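Methanol--corrinoid protein co-methyltransferase (PDB 2I2X) catalyses transfer of the methyl group of methanol to the cob(I)amide cofactor of its partner protein MtaC in methanogenesis. Local coordinates at residues I43-R48 with H103-I108; Y62-T67 with V315-E320. All coordinates share one frame; numbering follows the deposited sequence.

Overall arrangement
Both contacts involve chain that follows strands of the parallel TIM-barrel sheet, and their centres lie about 8 Å apart. Contact 1 (43-48 with 103-108) is buried and small: a tyrosine hydroxyl and a glutamine amide oxygen come close, and both side chains bond to one threonine hydroxyl. Contact 2 (62-67 with 315-320) is larger and mainly apolar, an isoleucine against a tyrosine face, but segment 315-320 then runs out to the subunit interface, where it binds a zinc ion shared with the second subunit, distinct from the zinc at Glu-164, Cys-220 and Cys-269. The two are joined directly: Ala-46 makes probable backbone hydrogen bonds with Val-315 and Tyr-317, and helix 55-76 packs against Tyr-45 as well as helix 95-116.

Contact 1: residues I43-R48 with H103-I108; sequences INYAPR and HAQKTI
Tyr-45 and Gln-105 share one polar partner, the hydroxyl of Thr-85, whose OG1 is hydrogen-bonded both to Tyr-45 OH and to Gln-105 NE2. The two side chains come from opposite directions and meet through their polar ends, Tyr-45 OH lying 3.0 Å from Gln-105 OE1. That oxygen approaches the phenol obliquely, 3.8 Å from Tyr-45 CZ, and the amide plane stands nearly upright to the ring, at 80°. OE1 also has a weak hydrogen bond with Thr-66 of helix 55-76. Gln-105 spans the distance with a chain extended beyond CG (chi2 -165°), which carries its amide out to the phenol; the nearest CA atoms, those of Tyr-45 and Gln-105, remain 13.0 Å apart. Residues 43-48 leave the C-terminal end of barrel strand 40-43 and lead towards helix 55-76, whereas Gln-105 belongs to helix 95-116, which follows strand 80-86 on the outside of the TIM barrel. The tyrosine ring therefore bridges the layer between strands and helices, packing on Leu-83 of strand 80-86, on Tyr-62 and Ile-65 of helix 55-76, and on Val-326 of helix 325-345. A phenylalanine at Tyr-45 would probably keep much of this apolar packing but leave Thr-85 OG1 without one of its hydrogen bonds and Gln-105 OE1 without the nearby hydroxyl. One turn of helix 95-116 closes with His-103 O accepting twice, from Thr-107 N at 3.1 Å and from Thr-107 OG1 at 2.8 Å, the two donors arriving from opposite faces of the carbonyl plane.

Contact 2: residues Y62-T67 with V315-E320; sequences YERITT and VEYHGE. With ZN (zinc ion), chain R.
Ile-65 lies over one face of the Tyr-317 ring, its CG1 3.7 Å from the ring centroid and 19° off the normal, a CH-pi contact set slightly toward the rim. CG1 comes within 3.6 Å of Tyr-317 CG, while the methyl CD1 passes over the ring's root near CB. With its CG anti to the backbone N (chi1 -179°), Tyr-317 extends toward the helix, and its OH, 3.5 Å from Arg-64 CB, is hydrogen-bonded to Asp-68. Beyond this tight pair the contact opens out. Arg-64 touches only through its base; its extended chain leads away to a salt bridge with the terminal carboxylate of His-258 of another chain. On the other side His-318 and Glu-320 turn to the subunit interface, where His-318 NE2 (2.0 Å) and Glu-320 OE2 bind a zinc ion, and His-318 and Glu-320 of the second subunit complete the site. Glu-316 OE2 accepts from His-318 ND1 at 2.7 Å through its anti lone pair, which helps fix the imidazole's rotation. Helix 55-76 thus lies between helix 95-116 and segment 315-320, with Val-326 of helix 325-345 touching both Ile-65 and Tyr-317.

Contact 1: residues I43-R48 with H103-I108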
ATOM      1  N   ILE A  43      -1.726  10.278   8.175  1.00  7.40           N
ATOM      2  CA  ILE A  43      -2.390   9.083   7.662  1.00  8.49           C
ATOM      3  C   ILE A  43      -3.910   9.294   7.521  1.00  9.41           C
ATOM      4  O   ILE A  43      -4.562   9.863   8.409  1.00  8.92           O
ATOM      5  CB  ILE A  43      -2.043   7.815   8.515  1.00  8.06           C
ATOM      6  CG1 ILE A  43      -2.655   6.542   7.915  1.00  7.31           C
ATOM      7  CG2 ILE A  43      -2.452   8.028   9.987  1.00  7.07           C
ATOM      8  CD1 ILE A  43      -1.968   6.000   6.637  1.00  5.06           C
ATOM      9  N   ASN A  44      -4.437   8.825   6.388  1.00 10.08           N
ATOM     10  CA  ASN A  44      -5.856   8.903   6.053  1.00 11.10           C
ATOM     11  C   ASN A  44      -6.419   7.505   5.904  1.00 11.66           C
ATOM     12  O   ASN A  44      -5.647   6.546   5.815  1.00 11.30           O
ATOM     13  CB  ASN A  44      -6.059   9.706   4.783  1.00 11.09           C
ATOM     14  CG  ASN A  44      -6.183  11.186   5.070  1.00 13.29           C
ATOM     15  OD1 ASN A  44      -7.265  11.670   5.406  1.00 15.97           O
ATOM     16  ND2 ASN A  44      -5.069  11.906   4.985  1.00 12.21           N
ATOM     17  N   TYR A  45      -7.747   7.394   5.909  1.00 11.98           N
ATOM     18  CA  TYR A  45      -8.443   6.102   6.045  1.00 13.02           C
ATOM     19  C   TYR A  45      -9.944   6.297   5.858  1.00 13.83           C
ATOM     20  O   TYR A  45     -10.450   7.373   6.120  1.00 14.44           O
ATOM     21  CB  TYR A  45      -8.205   5.491   7.436  1.00 12.26           C
ATOM     22  CG  TYR A  45      -8.167   6.535   8.545  1.00 11.42           C
ATOM     23  CD1 TYR A  45      -9.325   6.982   9.155  1.00  8.96           C
ATOM     24  CD2 TYR A  45      -6.958   7.069   8.972  1.00  8.68           C
ATOM     25  CE1 TYR A  45      -9.265   7.947  10.163  1.00 10.24           C
ATOM     26  CE2 TYR A  45      -6.896   8.013   9.956  1.00  8.48           C
ATOM     27  CZ  TYR A  45      -8.042   8.451  10.553  1.00  8.82           C
ATOM     28  OH  TYR A  45      -7.945   9.397  11.539  1.00  9.21           O
ATOM     29  N   ALA A  46     -10.628   5.254   5.388  1.00 14.43           N
ATOM     30  CA  ALA A  46     -12.088   5.201   5.276  1.00 14.87           C
ATOM     31  C   ALA A  46     -12.523   3.880   5.941  1.00 15.72           C
ATOM     32  O   ALA A  46     -11.952   2.819   5.654  1.00 15.73           O
ATOM     33  CB  ALA A  46     -12.531   5.225   3.811  1.00 13.90           C
ATOM     34  N   PRO A  47     -13.519   3.941   6.837  1.00 16.13           N
ATOM     35  CA  PRO A  47     -14.053   2.719   7.403  1.00 15.74           C
ATOM     36  C   PRO A  47     -14.708   1.846   6.333  1.00 16.01           C
ATOM     37  O   PRO A  47     -14.964   2.305   5.222  1.00 15.39           O
ATOM     38  CB  PRO A  47     -15.072   3.210   8.433  1.00 15.76           C
ATOM     39  CG  PRO A  47     -15.396   4.606   8.068  1.00 16.90           C
ATOM     40  CD  PRO A  47     -14.188   5.158   7.357  1.00 16.90           C
ATOM     41  N   ARG A  48     -14.927   0.572   6.644  1.00 16.64           N
ATOM     42  CA  ARG A  48     -15.607  -0.312   5.713  1.00 17.18           C
ATOM     43  C   ARG A  48     -17.105   0.038   5.696  1.00 17.84           C
ATOM     44  O   ARG A  48     -17.584   0.614   6.661  1.00 17.48           O
ATOM     45  CB  ARG A  48     -15.370  -1.767   6.116  1.00 17.03           C
ATOM     46  CG  ARG A  48     -13.966  -2.264   5.865  1.00 16.20           C
ATOM     47  CD  ARG A  48     -13.662  -3.462   6.722  1.00 14.11           C
ATOM     48  NE  ARG A  48     -13.463  -3.136   8.137  1.00 14.65           N
ATOM     49  CZ  ARG A  48     -12.906  -3.971   9.025  1.00 14.94           C
ATOM     50  NH1 ARG A  48     -12.472  -5.170   8.639  1.00 12.25           N
ATOM     51  NH2 ARG A  48     -12.750  -3.604  10.296  1.00 13.03           N
ATOM     52  N   HIS A 103     -13.597  12.246  19.881  1.00 14.10           N
ATOM     53  CA  HIS A 103     -13.280  12.033  21.283  1.00 14.46           C
ATOM     54  C   HIS A 103     -12.641  10.661  21.500  1.00 14.12           C
ATOM     55  O   HIS A 103     -11.682  10.520  22.253  1.00 14.30           O
ATOM     56  CB  HIS A 103     -14.520  12.236  22.172  1.00 14.15           C
ATOM     57  CG  HIS A 103     -14.197  12.289  23.629  1.00 15.64           C
ATOM     58  ND1 HIS A 103     -14.164  11.160  24.423  1.00 16.83           N
ATOM     59  CD2 HIS A 103     -13.848  13.328  24.429  1.00 16.90           C
ATOM     60  CE1 HIS A 103     -13.829  11.508  25.655  1.00 18.47           C
ATOM     61  NE2 HIS A 103     -13.625  12.816  25.683  1.00 17.37           N
ATOM     62  N   ALA A 104     -13.174   9.658  20.827  1.00 13.63           N
ATOM     63  CA  ALA A 104     -12.665   8.324  20.983  1.00 14.07           C
ATOM     64  C   ALA A 104     -11.239   8.229  20.451  1.00 14.59           C
ATOM     65  O   ALA A 104     -10.404   7.562  21.074  1.00 15.62           O
ATOM     66  CB  ALA A 104     -13.570   7.336  20.294  1.00 13.83           C
ATOM     67  N   GLN A 105     -10.964   8.892  19.316  1.00 14.48           N
ATOM     68  CA  GLN A 105      -9.605   8.936  18.719  1.00 13.70           C
ATOM     69  C   GLN A 105      -8.594   9.638  19.632  1.00 13.77           C
ATOM     70  O   GLN A 105      -7.529   9.079  19.923  1.00 13.97           O
ATOM     71  CB  GLN A 105      -9.623   9.604  17.348  1.00 13.44           C
ATOM     72  CG  GLN A 105     -10.406   8.860  16.284  1.00 11.29           C
ATOM     73  CD  GLN A 105     -10.093   9.351  14.875  1.00 11.60           C
ATOM     74  OE1 GLN A 105      -9.197   8.820  14.204  1.00 12.74           O
ATOM     75  NE2 GLN A 105     -10.840  10.339  14.407  1.00  5.69           N
ATOM     76  N   LYS A 106      -8.933  10.842  20.108  1.00 13.35           N
ATOM     77  CA  LYS A 106      -8.020  11.616  20.971  1.00 12.90           C
ATOM     78  C   LYS A 106      -7.663  10.898  22.273  1.00 13.05           C
ATOM     79  O   LYS A 106      -6.524  11.026  22.770  1.00 12.98           O
ATOM     80  CB  LYS A 106      -8.568  13.018  21.294  1.00 12.69           C
ATOM     81  CG  LYS A 106      -7.487  13.989  21.792  1.00 12.31           C
ATOM     82  CD  LYS A 106      -6.358  14.041  20.722  1.00 14.27           C
ATOM     83  CE  LYS A 106      -5.477  15.221  20.863  1.00 15.70           C
ATOM     84  NZ  LYS A 106      -6.163  16.494  20.432  1.00 16.62           N
ATOM     85  N   THR A 107      -8.632  10.162  22.822  1.00 12.73           N
ATOM     86  CA  THR A 107      -8.438   9.413  24.059  1.00 12.76           C
ATOM     87  C   THR A 107      -7.276   8.420  23.876  1.00 13.31           C
ATOM     88  O   THR A 107      -6.364   8.370  24.694  1.00 13.09           O
ATOM     89  CB  THR A 107      -9.746   8.679  24.515  1.00 12.87           C
ATOM     90  OG1 THR A 107     -10.804   9.629  24.763  1.00 13.16           O
ATOM     91  CG2 THR A 107      -9.497   7.826  25.766  1.00 11.11           C
ATOM     92  N   ILE A 108      -7.309   7.654  22.790  1.00 13.62           N
ATOM     93  CA  ILE A 108      -6.243   6.698  22.502  1.00 14.23           C
ATOM     94  C   ILE A 108      -4.906   7.423  22.253  1.00 15.17           C
ATOM     95  O   ILE A 108      -3.857   7.009  22.786  1.00 15.80           O
ATOM     96  CB  ILE A 108      -6.620   5.804  21.313  1.00 14.17           C
ATOM     97  CG1 ILE A 108      -7.742   4.843  21.732  1.00 12.66           C
ATOM     98  CG2 ILE A 108      -5.395   5.106  20.732  1.00 12.75           C
ATOM     99  CD1 ILE A 108      -8.589   4.348  20.578  1.00 12.17           C
TER

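Contact 2: residues Y62-T67 with V315-E320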
ATOM      1  N   TYR A  62     -13.039   3.364  13.995  1.00 13.18           N
ATOM      2  CA  TYR A  62     -12.071   4.433  14.164  1.00 12.17           C
ATOM      3  C   TYR A  62     -11.144   4.191  15.348  1.00 12.34           C
ATOM      4  O   TYR A  62      -9.969   4.574  15.310  1.00 12.12           O
ATOM      5  CB  TYR A  62     -12.741   5.814  14.261  1.00 11.23           C
ATOM      6  CG  TYR A  62     -13.228   6.360  12.940  1.00  9.65           C
ATOM      7  CD1 TYR A  62     -12.333   6.693  11.922  1.00 10.08           C
ATOM      8  CD2 TYR A  62     -14.579   6.585  12.723  1.00  9.02           C
ATOM      9  CE1 TYR A  62     -12.777   7.220  10.695  1.00 10.60           C
ATOM     10  CE2 TYR A  62     -15.054   7.105  11.509  1.00 11.05           C
ATOM     11  CZ  TYR A  62     -14.144   7.422  10.492  1.00 11.55           C
ATOM     12  OH  TYR A  62     -14.611   7.925   9.302  1.00  8.43           O
ATOM     13  N   GLU A  63     -11.661   3.560  16.398  1.00 12.39           N
ATOM     14  CA  GLU A  63     -10.799   3.143  17.497  1.00 12.56           C
ATOM     15  C   GLU A  63      -9.779   2.129  17.028  1.00 12.06           C
ATOM     16  O   GLU A  63      -8.619   2.169  17.437  1.00 12.54           O
ATOM     17  CB  GLU A  63     -11.606   2.592  18.662  1.00 12.40           C
ATOM     18  CG  GLU A  63     -12.196   3.710  19.480  1.00 15.60           C
ATOM     19  CD  GLU A  63     -12.973   3.251  20.691  1.00 17.62           C
ATOM     20  OE1 GLU A  63     -13.695   2.244  20.620  1.00 19.81           O
ATOM     21  OE2 GLU A  63     -12.878   3.932  21.726  1.00 19.42           O
ATOM     22  N   ARG A  64     -10.194   1.225  16.159  1.00 11.70           N
ATOM     23  CA  ARG A  64      -9.269   0.209  15.690  1.00 12.12           C
ATOM     24  C   ARG A  64      -8.191   0.867  14.830  1.00 11.48           C
ATOM     25  O   ARG A  64      -7.011   0.527  14.955  1.00 10.88           O
ATOM     26  CB  ARG A  64     -10.002  -0.891  14.914  1.00 12.98           C
ATOM     27  CG  ARG A  64     -10.734  -1.877  15.802  1.00 15.13           C
ATOM     28  CD  ARG A  64     -11.709  -2.734  15.006  1.00 20.63           C
ATOM     29  NE  ARG A  64     -12.215  -3.783  15.876  1.00 26.59           N
ATOM     30  CZ  ARG A  64     -13.134  -4.690  15.565  1.00 29.31           C
ATOM     31  NH1 ARG A  64     -13.702  -4.698  14.362  1.00 29.90           N
ATOM     32  NH2 ARG A  64     -13.470  -5.604  16.484  1.00 29.54           N
ATOM     33  N   ILE A  65      -8.614   1.823  13.993  1.00 10.69           N
ATOM     34  CA  ILE A  65      -7.724   2.537  13.083  1.00 10.21           C
ATOM     35  C   ILE A  65      -6.668   3.264  13.922  1.00 10.29           C
ATOM     36  O   ILE A  65      -5.462   3.142  13.667  1.00 10.29           O
ATOM     37  CB  ILE A  65      -8.512   3.524  12.158  1.00 10.05           C
ATOM     38  CG1 ILE A  65      -9.324   2.761  11.093  1.00  9.68           C
ATOM     39  CG2 ILE A  65      -7.580   4.481  11.471  1.00  8.63           C
ATOM     40  CD1 ILE A  65     -10.480   3.585  10.466  1.00  3.05           C
ATOM     41  N   THR A  66      -7.138   3.960  14.961  1.00  9.77           N
ATOM     42  CA  THR A  66      -6.305   4.820  15.760  1.00  9.50           C
ATOM     43  C   THR A  66      -5.299   3.981  16.529  1.00  9.85           C
ATOM     44  O   THR A  66      -4.098   4.278  16.535  1.00 10.60           O
ATOM     45  CB  THR A  66      -7.134   5.692  16.728  1.00  9.39           C
ATOM     46  OG1 THR A  66      -8.172   6.356  16.002  1.00 10.13           O
ATOM     47  CG2 THR A  66      -6.268   6.735  17.396  1.00  7.59           C
ATOM     48  N   THR A  67      -5.780   2.927  17.164  1.00  9.48           N
ATOM     49  CA  THR A  67      -4.892   2.037  17.860  1.00  9.09           C
ATOM     50  C   THR A  67      -3.870   1.473  16.893  1.00  9.11           C
ATOM     51  O   THR A  67      -2.706   1.483  17.196  1.00  9.80           O
ATOM     52  CB  THR A  67      -5.671   0.930  18.601  1.00  9.42           C
ATOM     53  OG1 THR A  67      -6.472   1.551  19.622  1.00 11.39           O
ATOM     54  CG2 THR A  67      -4.731  -0.093  19.226  1.00  4.85           C
ATOM     55  N   VAL A 315      -7.306   5.276   2.144  1.00 10.58           N
ATOM     56  CA  VAL A 315      -7.310   3.856   1.886  1.00  9.78           C
ATOM     57  C   VAL A 315      -8.403   3.256   2.767  1.00 10.22           C
ATOM     58  O   VAL A 315      -8.647   3.743   3.887  1.00  9.74           O
ATOM     59  CB  VAL A 315      -5.936   3.234   2.243  1.00 10.25           C
ATOM     60  CG1 VAL A 315      -5.646   3.348   3.781  1.00  7.87           C
ATOM     61  CG2 VAL A 315      -5.805   1.773   1.717  1.00  8.47           C
ATOM     62  N   GLU A 316      -9.060   2.205   2.274  1.00 10.41           N
ATOM     63  CA  GLU A 316     -10.014   1.468   3.100  1.00 10.98           C
ATOM     64  C   GLU A 316      -9.310   0.757   4.242  1.00 10.99           C
ATOM     65  O   GLU A 316      -8.253   0.184   4.054  1.00 11.34           O
ATOM     66  CB  GLU A 316     -10.796   0.437   2.293  1.00 10.76           C
ATOM     67  CG  GLU A 316     -11.842  -0.255   3.158  1.00 10.81           C
ATOM     68  CD  GLU A 316     -12.566  -1.322   2.433  1.00 12.12           C
ATOM     69  OE1 GLU A 316     -13.770  -1.103   2.154  1.00  9.76           O
ATOM     70  OE2 GLU A 316     -11.919  -2.368   2.118  1.00 13.68           O
ATOM     71  N   TYR A 317      -9.901   0.793   5.422  1.00 11.12           N
ATOM     72  CA  TYR A 317      -9.359   0.041   6.522  1.00 11.93           C
ATOM     73  C   TYR A 317      -9.620  -1.465   6.327  1.00 11.78           C
ATOM     74  O   TYR A 317     -10.770  -1.917   6.460  1.00 13.20           O
ATOM     75  CB  TYR A 317      -9.955   0.528   7.840  1.00 12.06           C
ATOM     76  CG  TYR A 317      -9.416  -0.183   9.046  1.00 11.72           C
ATOM     77  CD1 TYR A 317      -8.049  -0.143   9.350  1.00 12.11           C
ATOM     78  CD2 TYR A 317     -10.271  -0.886   9.903  1.00 12.25           C
ATOM     79  CE1 TYR A 317      -7.530  -0.798  10.482  1.00 11.08           C
ATOM     80  CE2 TYR A 317      -9.766  -1.544  11.065  1.00 12.78           C
ATOM     81  CZ  TYR A 317      -8.389  -1.488  11.335  1.00 12.88           C
ATOM     82  OH  TYR A 317      -7.882  -2.130  12.439  1.00 12.76           O
ATOM     83  N   HIS A 318      -8.580  -2.226   5.989  1.00 10.05           N
ATOM     84  CA  HIS A 318      -8.696  -3.680   5.898  1.00  9.14           C
ATOM     85  C   HIS A 318      -7.348  -4.385   6.066  1.00  8.74           C
ATOM     86  O   HIS A 318      -6.309  -3.719   6.200  1.00  8.66           O
ATOM     87  CB  HIS A 318      -9.457  -4.125   4.623  1.00  9.29           C
ATOM     88  CG  HIS A 318      -8.740  -3.864   3.327  1.00  9.04           C
ATOM     89  ND1 HIS A 318      -9.279  -3.072   2.330  1.00  6.37           N
ATOM     90  CD2 HIS A 318      -7.550  -4.316   2.847  1.00  7.74           C
ATOM     91  CE1 HIS A 318      -8.450  -3.040   1.300  1.00  5.49           C
ATOM     92  NE2 HIS A 318      -7.389  -3.777   1.591  1.00  7.02           N
ATOM     93  N   GLY A 319      -7.363  -5.720   6.078  1.00  8.32           N
ATOM     94  CA  GLY A 319      -6.151  -6.529   6.303  1.00  7.36           C
ATOM     95  C   GLY A 319      -5.259  -6.646   5.071  1.00  7.86           C
ATOM     96  O   GLY A 319      -5.773  -6.788   3.960  1.00  8.40           O
ATOM     97  N   GLU A 320      -3.937  -6.547   5.257  1.00  7.54           N
ATOM     98  CA  GLU A 320      -2.931  -6.836   4.216  1.00  7.48           C
ATOM     99  C   GLU A 320      -1.949  -7.857   4.828  1.00  7.90           C
ATOM    100  O   GLU A 320      -1.980  -8.039   6.051  1.00  7.85           O
ATOM    101  CB  GLU A 320      -2.120  -5.568   3.871  1.00  7.51           C
ATOM    102  CG  GLU A 320      -2.862  -4.396   3.216  1.00  7.36           C
ATOM    103  CD  GLU A 320      -3.565  -4.744   1.913  1.00  8.04           C
ATOM    104  OE1 GLU A 320      -3.191  -5.745   1.263  1.00  9.87           O
ATOM    105  OE2 GLU A 320      -4.528  -4.028   1.551  1.00  7.54           O
TER
HETATM  106 ZN    ZN R 524      -5.830  -3.937   0.367  1.00  9.01          ZN